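PDB 2V84: Spermidine/putrescine ABC transporter, periplasmic binding protein from Treponema pallidum, which probably binds polyamines such as spermidine and putrescine in the periplasm, as a solute-binding lipoprotein of an ABC transporter. Local coordinates for residues Asp62-Leu67 with Lys88-Leu93; Arg112-Tyr117 with Ser253-Asp258; Asp258-Pro263 with His273-Phe278. All coordinates share one frame; numbering follows the deposited sequence.

Interaction 1: residues Asp62-Leu67 with Lys88-Leu93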
# COMPACT_ATOMS: atom_id res chain seq x y z
N ASP A 62 -13.42 2.06 4.48
CA ASP A 62 -14.24 3.26 4.23
C ASP A 62 -14.67 3.40 2.75
O ASP A 62 -15.84 3.68 2.45
CB ASP A 62 -13.43 4.50 4.62
CG ASP A 62 -13.40 4.74 6.12
OD1 ASP A 62 -14.24 4.16 6.85
OD2 ASP A 62 -12.52 5.52 6.56
N MET A 63 -13.71 3.22 1.84
CA MET A 63 -13.97 3.17 0.41
C MET A 63 -15.03 2.13 0.14
O MET A 63 -16.00 2.41 -0.57
CB MET A 63 -12.70 2.77 -0.34
CG MET A 63 -12.91 2.48 -1.83
SD MET A 63 -13.47 0.80 -2.25
CE MET A 63 -12.01 -0.13 -1.77
N PHE A 64 -14.83 0.94 0.69
CA PHE A 64 -15.71 -0.20 0.41
C PHE A 64 -17.12 0.16 0.79
O PHE A 64 -18.06 -0.14 0.05
CB PHE A 64 -15.24 -1.46 1.16
CG PHE A 64 -16.12 -2.65 0.94
CD1 PHE A 64 -15.87 -3.53 -0.12
CD2 PHE A 64 -17.23 -2.88 1.76
CE1 PHE A 64 -16.70 -4.63 -0.34
CE2 PHE A 64 -18.06 -3.97 1.55
CZ PHE A 64 -17.80 -4.85 0.49
N ALA A 65 -17.26 0.82 1.95
CA ALA A 65 -18.56 1.23 2.50
C ALA A 65 -19.37 2.12 1.56
O ALA A 65 -20.59 2.00 1.49
CB ALA A 65 -18.37 1.94 3.81
N LYS A 66 -18.69 3.02 0.87
CA LYS A 66 -19.37 3.89 -0.09
C LYS A 66 -19.80 3.13 -1.33
O LYS A 66 -20.81 3.48 -1.97
CB LYS A 66 -18.48 5.07 -0.46
CG LYS A 66 -19.24 6.37 -0.64
CD LYS A 66 -18.48 7.47 0.07
CE LYS A 66 -18.84 8.83 -0.45
NZ LYS A 66 -17.80 9.82 -0.03
N LEU A 67 -19.05 2.08 -1.66
CA LEU A 67 -19.29 1.28 -2.86
C LEU A 67 -20.09 0.01 -2.58
O LEU A 67 -20.37 -0.78 -3.50
CB LEU A 67 -17.96 0.96 -3.55
CG LEU A 67 -17.39 2.06 -4.46
CD1 LEU A 67 -16.98 3.32 -3.71
CD2 LEU A 67 -16.22 1.51 -5.24
N LYS A 88 -14.77 -8.23 -6.47
CA LYS A 88 -15.15 -9.09 -7.60
C LYS A 88 -16.21 -10.13 -7.21
O LYS A 88 -17.21 -10.33 -7.92
CB LYS A 88 -13.92 -9.77 -8.20
CG LYS A 88 -13.29 -9.01 -9.35
CD LYS A 88 -11.98 -9.63 -9.78
CE LYS A 88 -12.20 -10.81 -10.71
NZ LYS A 88 -10.93 -11.15 -11.41
N ARG A 89 -16.01 -10.79 -6.07
CA ARG A 89 -16.94 -11.85 -5.65
C ARG A 89 -18.31 -11.31 -5.22
O ARG A 89 -19.34 -11.99 -5.38
CB ARG A 89 -16.34 -12.69 -4.54
CG ARG A 89 -14.99 -13.33 -4.89
CD ARG A 89 -14.69 -14.45 -3.94
NE ARG A 89 -14.72 -14.00 -2.56
CZ ARG A 89 -13.64 -13.97 -1.79
NH1 ARG A 89 -12.49 -14.38 -2.29
NH2 ARG A 89 -13.71 -13.53 -0.54
N LYS A 90 -18.30 -10.09 -4.70
CA LYS A 90 -19.50 -9.36 -4.32
C LYS A 90 -20.11 -8.62 -5.51
O LYS A 90 -21.12 -7.95 -5.36
CB LYS A 90 -19.19 -8.37 -3.20
CG LYS A 90 -19.00 -9.00 -1.83
CD LYS A 90 -19.45 -8.05 -0.72
CE LYS A 90 -19.54 -8.78 0.62
NZ LYS A 90 -20.57 -8.18 1.52
N HIS A 91 -19.46 -8.74 -6.67
CA HIS A 91 -19.95 -8.16 -7.93
C HIS A 91 -20.08 -6.65 -7.91
O HIS A 91 -21.05 -6.10 -8.42
CB HIS A 91 -21.27 -8.80 -8.35
CG HIS A 91 -21.23 -10.29 -8.36
ND1 HIS A 91 -20.60 -11.01 -9.36
CD2 HIS A 91 -21.73 -11.21 -7.50
CE1 HIS A 91 -20.73 -12.30 -9.12
NE2 HIS A 91 -21.41 -12.45 -8.00
N LEU A 92 -19.08 -5.98 -7.33
CA LEU A 92 -19.13 -4.54 -7.12
C LEU A 92 -18.43 -3.71 -8.19
O LEU A 92 -18.51 -2.48 -8.17
CB LEU A 92 -18.54 -4.19 -5.75
CG LEU A 92 -19.51 -3.93 -4.60
CD1 LEU A 92 -20.76 -4.80 -4.66
CD2 LEU A 92 -18.77 -4.12 -3.29
N LEU A 93 -17.79 -4.40 -9.14
CA LEU A 93 -16.89 -3.78 -10.11
C LEU A 93 -17.32 -4.07 -11.53
O LEU A 93 -17.92 -5.12 -11.81
CB LEU A 93 -15.45 -4.28 -9.89
CG LEU A 93 -14.85 -4.02 -8.50
CD1 LEU A 93 -13.42 -4.53 -8.42
CD2 LEU A 93 -14.92 -2.53 -8.15
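Lys-90 is the first residue of 88-93 to meet the helix 62-67. Its chain is bent at chi2 (-149°), and the methylene CD comes to the edge of the Phe-64 ring, near the ring plane, with CD 3.8 Å from CZ of Phe-64. The two side chains cross at about a right angle, and the contact is made by the aliphatic part of the lysine. Phe-64 reaches this point because its CG lies anti to the backbone N (chi1 179°), which carries the ring out from the helix. At His-91 phi turns positive (61°), which together with two bonds back into the last turn, one of them His-91 N to Lys-88 O at 3.0 Å, makes the Schellman motif that ends helix 81-89 and redirects the chain toward strand 93-94. Helices 60-67 and 81-89 belong to the part of the solute-binding fold that holds the parallel sheet of 51-57, 26-32 and 76-77. Leu-92, placed just after the turn, is buried and points toward 62-67. Its CD2 lies 3.6 Å from Phe-64 CE1, while its CG sits 3.4 Å from Leu-67 O. Met-87 packs on both Phe-64 and Leu-67, and Leu-93 adds its own side chain to Met-87.

Interaction 2: residues Arg112-Tyr117 with Ser253-Asp258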
# COMPACT_ATOMS: atom_id res chain seq x y z
N ARG A 112 2.29 -8.64 -13.88
CA ARG A 112 1.18 -9.42 -14.45
C ARG A 112 1.10 -10.81 -13.82
O ARG A 112 0.00 -11.28 -13.50
CB ARG A 112 1.31 -9.54 -15.99
CG ARG A 112 1.33 -8.21 -16.73
CD ARG A 112 1.27 -8.39 -18.25
NE ARG A 112 0.38 -7.39 -18.84
CZ ARG A 112 0.76 -6.39 -19.64
NH1 ARG A 112 2.03 -6.26 -19.99
NH2 ARG A 112 -0.15 -5.54 -20.10
N ALA A 113 2.25 -11.44 -13.61
CA ALA A 113 2.31 -12.77 -13.00
C ALA A 113 1.85 -12.83 -11.53
O ALA A 113 1.28 -13.84 -11.10
CB ALA A 113 3.71 -13.36 -13.14
N ARG A 114 2.10 -11.76 -10.76
CA ARG A 114 1.74 -11.72 -9.33
C ARG A 114 0.28 -11.37 -9.03
O ARG A 114 -0.21 -11.65 -7.93
CB ARG A 114 2.61 -10.71 -8.57
CG ARG A 114 4.09 -10.98 -8.58
CD ARG A 114 4.82 -9.85 -7.88
NE ARG A 114 5.00 -10.11 -6.45
CZ ARG A 114 5.81 -9.40 -5.67
NH1 ARG A 114 6.52 -8.40 -6.17
NH2 ARG A 114 5.93 -9.71 -4.39
N ILE A 115 -0.39 -10.71 -9.98
CA ILE A 115 -1.75 -10.22 -9.72
C ILE A 115 -2.83 -11.28 -9.97
O ILE A 115 -3.71 -11.09 -10.81
CB ILE A 115 -2.07 -8.89 -10.48
CG1 ILE A 115 -1.91 -9.02 -12.00
CG2 ILE A 115 -1.20 -7.75 -9.95
CD1 ILE A 115 -2.72 -7.98 -12.78
N ALA A 116 -2.75 -12.38 -9.21
CA ALA A 116 -3.66 -13.52 -9.39
C ALA A 116 -5.14 -13.25 -9.03
O ALA A 116 -6.00 -14.04 -9.39
CB ALA A 116 -3.14 -14.75 -8.63
N TYR A 117 -5.43 -12.14 -8.34
CA TYR A 117 -6.82 -11.76 -8.06
C TYR A 117 -7.55 -11.34 -9.35
O TYR A 117 -8.79 -11.44 -9.44
CB TYR A 117 -6.89 -10.64 -7.01
CG TYR A 117 -6.04 -9.46 -7.38
CD1 TYR A 117 -6.53 -8.46 -8.25
CD2 TYR A 117 -4.74 -9.35 -6.91
CE1 TYR A 117 -5.73 -7.41 -8.63
CE2 TYR A 117 -3.94 -8.29 -7.29
CZ TYR A 117 -4.44 -7.32 -8.13
OH TYR A 117 -3.64 -6.29 -8.52
N SER A 253 8.22 -10.62 3.51
CA SER A 253 7.45 -9.53 4.10
C SER A 253 6.23 -9.18 3.27
O SER A 253 6.27 -9.28 2.04
CB SER A 253 8.32 -8.29 4.24
OG SER A 253 9.52 -8.59 4.92
N PRO A 254 5.14 -8.72 3.93
CA PRO A 254 3.95 -8.33 3.18
C PRO A 254 4.17 -7.18 2.19
O PRO A 254 4.79 -6.15 2.52
CB PRO A 254 2.94 -7.91 4.26
CG PRO A 254 3.58 -8.10 5.57
CD PRO A 254 5.01 -8.54 5.38
N VAL A 255 3.62 -7.37 1.00
CA VAL A 255 3.70 -6.43 -0.11
C VAL A 255 2.24 -6.08 -0.50
O VAL A 255 1.34 -6.88 -0.32
CB VAL A 255 4.53 -7.06 -1.29
CG1 VAL A 255 4.52 -6.19 -2.53
CG2 VAL A 255 5.98 -7.30 -0.87
N TYR A 256 2.00 -4.87 -1.00
CA TYR A 256 0.65 -4.49 -1.46
C TYR A 256 0.63 -4.13 -2.93
O TYR A 256 1.63 -3.68 -3.47
CB TYR A 256 0.04 -3.34 -0.61
CG TYR A 256 0.75 -2.02 -0.80
CD1 TYR A 256 0.50 -1.21 -1.92
CD2 TYR A 256 1.66 -1.58 0.14
CE1 TYR A 256 1.18 -0.02 -2.12
CE2 TYR A 256 2.33 -0.38 -0.03
CZ TYR A 256 2.09 0.40 -1.15
OH TYR A 256 2.78 1.58 -1.31
N VAL A 257 -0.50 -4.36 -3.60
CA VAL A 257 -0.74 -3.76 -4.92
C VAL A 257 -2.09 -3.04 -4.89
O VAL A 257 -3.10 -3.61 -4.51
CB VAL A 257 -0.67 -4.79 -6.09
CG1 VAL A 257 -1.60 -5.99 -5.83
CG2 VAL A 257 -0.98 -4.08 -7.42
N ASP A 258 -2.06 -1.75 -5.25
CA ASP A 258 -3.27 -0.92 -5.42
C ASP A 258 -3.59 -0.83 -6.92
O ASP A 258 -2.67 -0.84 -7.73
CB ASP A 258 -2.98 0.49 -4.90
CG ASP A 258 -2.85 0.54 -3.38
OD1 ASP A 258 -3.57 -0.21 -2.71
OD2 ASP A 258 -2.06 1.37 -2.86
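Tyr-117 and Val-257 approach from opposite directions, the tyrosine from the turn after helix 109-114 and the valine from strand 254-260. Followed outward from CB, Tyr-117 takes the crowded position, CG between the backbone N and the carbonyl carbon (chi1 54°). This turns the ring back along its own segment, where the carbonyl carbon of Ile-115 lies 4.0 Å above one face, toward the rim. Farther out, CE2 is the first ring atom to reach the strand, 3.6 Å from Val-257 CG1. CZ follows at 3.9 Å from the same CG1, which approaches the ring obliquely. At the tip, OH faces both branches of the valine, 3.4 Å from CG1 and 3.6 Å from CG2 of Val-257. Leu-322 of the neighbouring strand 321-322 also touches both side chains.

Ile-115, the centre of an inverse gamma turn, brings CG2 to 4.5 Å from Val-257 CG2, a looser apolar contact. Arg-114 passes its guanidinium beside Val-255, NH2 standing 4.2 Å from CG1. That group is held from outside the two segments: NH1 bonds to Leu-317 O, and NH2 forms a salt bridge with a bound MES molecule, probably from the crystallisation liquor. Val-255 and Val-257 both point toward 112-117, whereas Asp-258 turns away and its OD2 bonds to Tyr-35 OH and to N4 of bound MES. The side chain of Val-255 is about 8 Å from that of Glu-168, a predicted spermidine-binding residue, which is consistent with this packing lying beside the ligand cleft characteristic of periplasmic solute-binding proteins.

Interaction 3: residues Asp258-Pro263 with His273-Phe278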
# COMPACT_ATOMS: atom_id res chain seq x y z
N ASP A 258 -2.06 -1.75 -5.25
CA ASP A 258 -3.27 -0.92 -5.42
C ASP A 258 -3.59 -0.83 -6.92
O ASP A 258 -2.67 -0.84 -7.73
CB ASP A 258 -2.98 0.49 -4.90
CG ASP A 258 -2.85 0.54 -3.38
OD1 ASP A 258 -3.57 -0.21 -2.71
OD2 ASP A 258 -2.06 1.37 -2.86
N SER A 259 -4.88 -0.74 -7.28
CA SER A 259 -5.35 -0.82 -8.69
C SER A 259 -6.45 0.16 -8.94
O SER A 259 -7.21 0.43 -8.03
CB SER A 259 -5.96 -2.19 -8.96
OG SER A 259 -4.96 -3.18 -8.98
N PHE A 260 -6.56 0.64 -10.18
CA PHE A 260 -7.77 1.32 -10.65
C PHE A 260 -8.86 0.29 -10.90
O PHE A 260 -8.65 -0.75 -11.55
CB PHE A 260 -7.55 2.00 -12.00
CG PHE A 260 -6.65 3.21 -11.99
CD1 PHE A 260 -7.09 4.43 -11.51
CD2 PHE A 260 -5.37 3.12 -12.53
CE1 PHE A 260 -6.28 5.57 -11.53
CE2 PHE A 260 -4.55 4.26 -12.58
CZ PHE A 260 -5.00 5.48 -12.08
N CYS A 261 -10.05 0.61 -10.40
CA CYS A 261 -11.23 -0.19 -10.70
C CYS A 261 -12.36 0.74 -11.08
O CYS A 261 -12.38 1.91 -10.65
CB CYS A 261 -11.63 -1.03 -9.48
SG CYS A 261 -10.39 -2.21 -8.99
N ILE A 262 -13.30 0.22 -11.87
CA ILE A 262 -14.46 1.03 -12.23
C ILE A 262 -15.66 0.55 -11.41
O ILE A 262 -16.11 -0.59 -11.59
CB ILE A 262 -14.74 0.94 -13.77
CG1 ILE A 262 -13.62 1.63 -14.57
CG2 ILE A 262 -16.13 1.54 -14.09
CD1 ILE A 262 -13.73 1.38 -16.09
N PRO A 263 -16.18 1.41 -10.49
CA PRO A 263 -17.29 0.95 -9.65
C PRO A 263 -18.55 0.63 -10.45
O PRO A 263 -18.83 1.30 -11.43
CB PRO A 263 -17.57 2.17 -8.74
CG PRO A 263 -16.27 2.92 -8.71
CD PRO A 263 -15.78 2.79 -10.15
N HIS A 273 -11.62 5.35 -18.22
CA HIS A 273 -10.57 4.65 -18.98
C HIS A 273 -9.48 5.64 -19.40
O HIS A 273 -8.29 5.31 -19.40
CB HIS A 273 -11.17 4.02 -20.24
CG HIS A 273 -12.01 2.80 -19.98
ND1 HIS A 273 -13.33 2.88 -19.60
CD2 HIS A 273 -11.70 1.48 -20.02
CE1 HIS A 273 -13.82 1.66 -19.46
NE2 HIS A 273 -12.85 0.79 -19.70
N ALA A 274 -9.89 6.86 -19.75
CA ALA A 274 -8.99 7.87 -20.27
C ALA A 274 -8.03 8.30 -19.17
O ALA A 274 -6.87 8.60 -19.43
CB ALA A 274 -9.77 9.07 -20.81
N PHE A 275 -8.53 8.33 -17.95
CA PHE A 275 -7.66 8.69 -16.85
C PHE A 275 -6.65 7.60 -16.51
O PHE A 275 -5.49 7.91 -16.29
CB PHE A 275 -8.45 9.11 -15.61
CG PHE A 275 -7.57 9.65 -14.53
CD1 PHE A 275 -7.21 10.99 -14.51
CD2 PHE A 275 -7.05 8.79 -13.55
CE1 PHE A 275 -6.37 11.49 -13.51
CE2 PHE A 275 -6.20 9.28 -12.55
CZ PHE A 275 -5.86 10.63 -12.53
N ILE A 276 -7.07 6.33 -16.52
CA ILE A 276 -6.12 5.24 -16.30
C ILE A 276 -5.04 5.26 -17.39
O ILE A 276 -3.85 5.10 -17.11
CB ILE A 276 -6.86 3.85 -16.32
CG1 ILE A 276 -7.95 3.80 -15.22
CG2 ILE A 276 -5.86 2.69 -16.17
CD1 ILE A 276 -8.87 2.57 -15.32
N ASN A 277 -5.49 5.45 -18.63
CA ASN A 277 -4.59 5.57 -19.76
C ASN A 277 -3.61 6.75 -19.59
O ASN A 277 -2.43 6.62 -19.85
CB ASN A 277 -5.37 5.67 -21.07
CG ASN A 277 -4.51 5.39 -22.28
OD1 ASN A 277 -3.88 4.35 -22.36
ND2 ASN A 277 -4.48 6.33 -23.23
N PHE A 278 -4.12 7.89 -19.11
CA PHE A 278 -3.31 9.10 -18.86
C PHE A 278 -2.27 8.84 -17.75
O PHE A 278 -1.09 9.18 -17.89
CB PHE A 278 -4.26 10.25 -18.48
CG PHE A 278 -3.58 11.50 -17.99
CD1 PHE A 278 -3.28 11.68 -16.63
CD2 PHE A 278 -3.30 12.55 -18.87
CE1 PHE A 278 -2.67 12.86 -16.17
CE2 PHE A 278 -2.70 13.74 -18.42
CZ PHE A 278 -2.38 13.89 -17.07
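Phe-260 packs against Ile-276 and Phe-275, joining strand 254-260 to helix 269-279, a strand-on-helix contact within the solute-binding fold. The connection is local, with nine residues between the segments, and all five touching residues are buried. Ile-276 CG1 lies over one face of the Phe-260 ring. That carbon is 3.9 Å from the ring centroid and 24° off the ring normal, which meets the geometry of a CH-pi contact. The side chains slide past each other in opposite directions: Ile-276 CD1 reaches back to Phe-260 CB at 3.6 Å, and CG2 comes to CD2 of the phenylalanine at 3.7 Å. Farther along the same ring, CE1 of Phe-260 meets the edge of Phe-275 near its plane, 3.8 Å from CE2. Phe-279 adds an edge-to-face ring contact to Phe-260, and Phe-44 does so to Phe-275.

Cys-261 points away from the helix, and its side chain touches Val-77 and Leu-93; Ile-262 turns back to the helix. The imidazole of His-273 has both nitrogens engaged, ND1 with Arg-269 O and NE2 with Asp-97 N, bonds that should fix the rotation of the ring. Ile-262 crosses the histidine side chain at about a right angle, and its CD1 sits over one face of the imidazole, 3.4 Å from His-273 CE1.

Overall arrangement
The region 253-263 joins interactions 2 and 3, which share Asp-258 and both use strand 254-260, their centres 17 Å apart. Tyr-117 OH of interaction 2 packs 3.4 Å from Ser-259 OG of interaction 3. Interaction 1 joins interaction 2 by a probable hydrogen bond, Lys-88 NZ to Tyr-117 O at 2.9 Å, and meets interaction 3 where Leu-93 CD2 lies 3.9 Å from Cys-261 CB. Strand 93-94 and the weakly bonded strand 262-263 pair antiparallel beside this junction. Interaction 2 is nearest the predicted spermidine site, whereas interactions 1 and 3 lie away from it. Arg-114 and the shared Asp-258 both contact bound MES, which may mark the pocket.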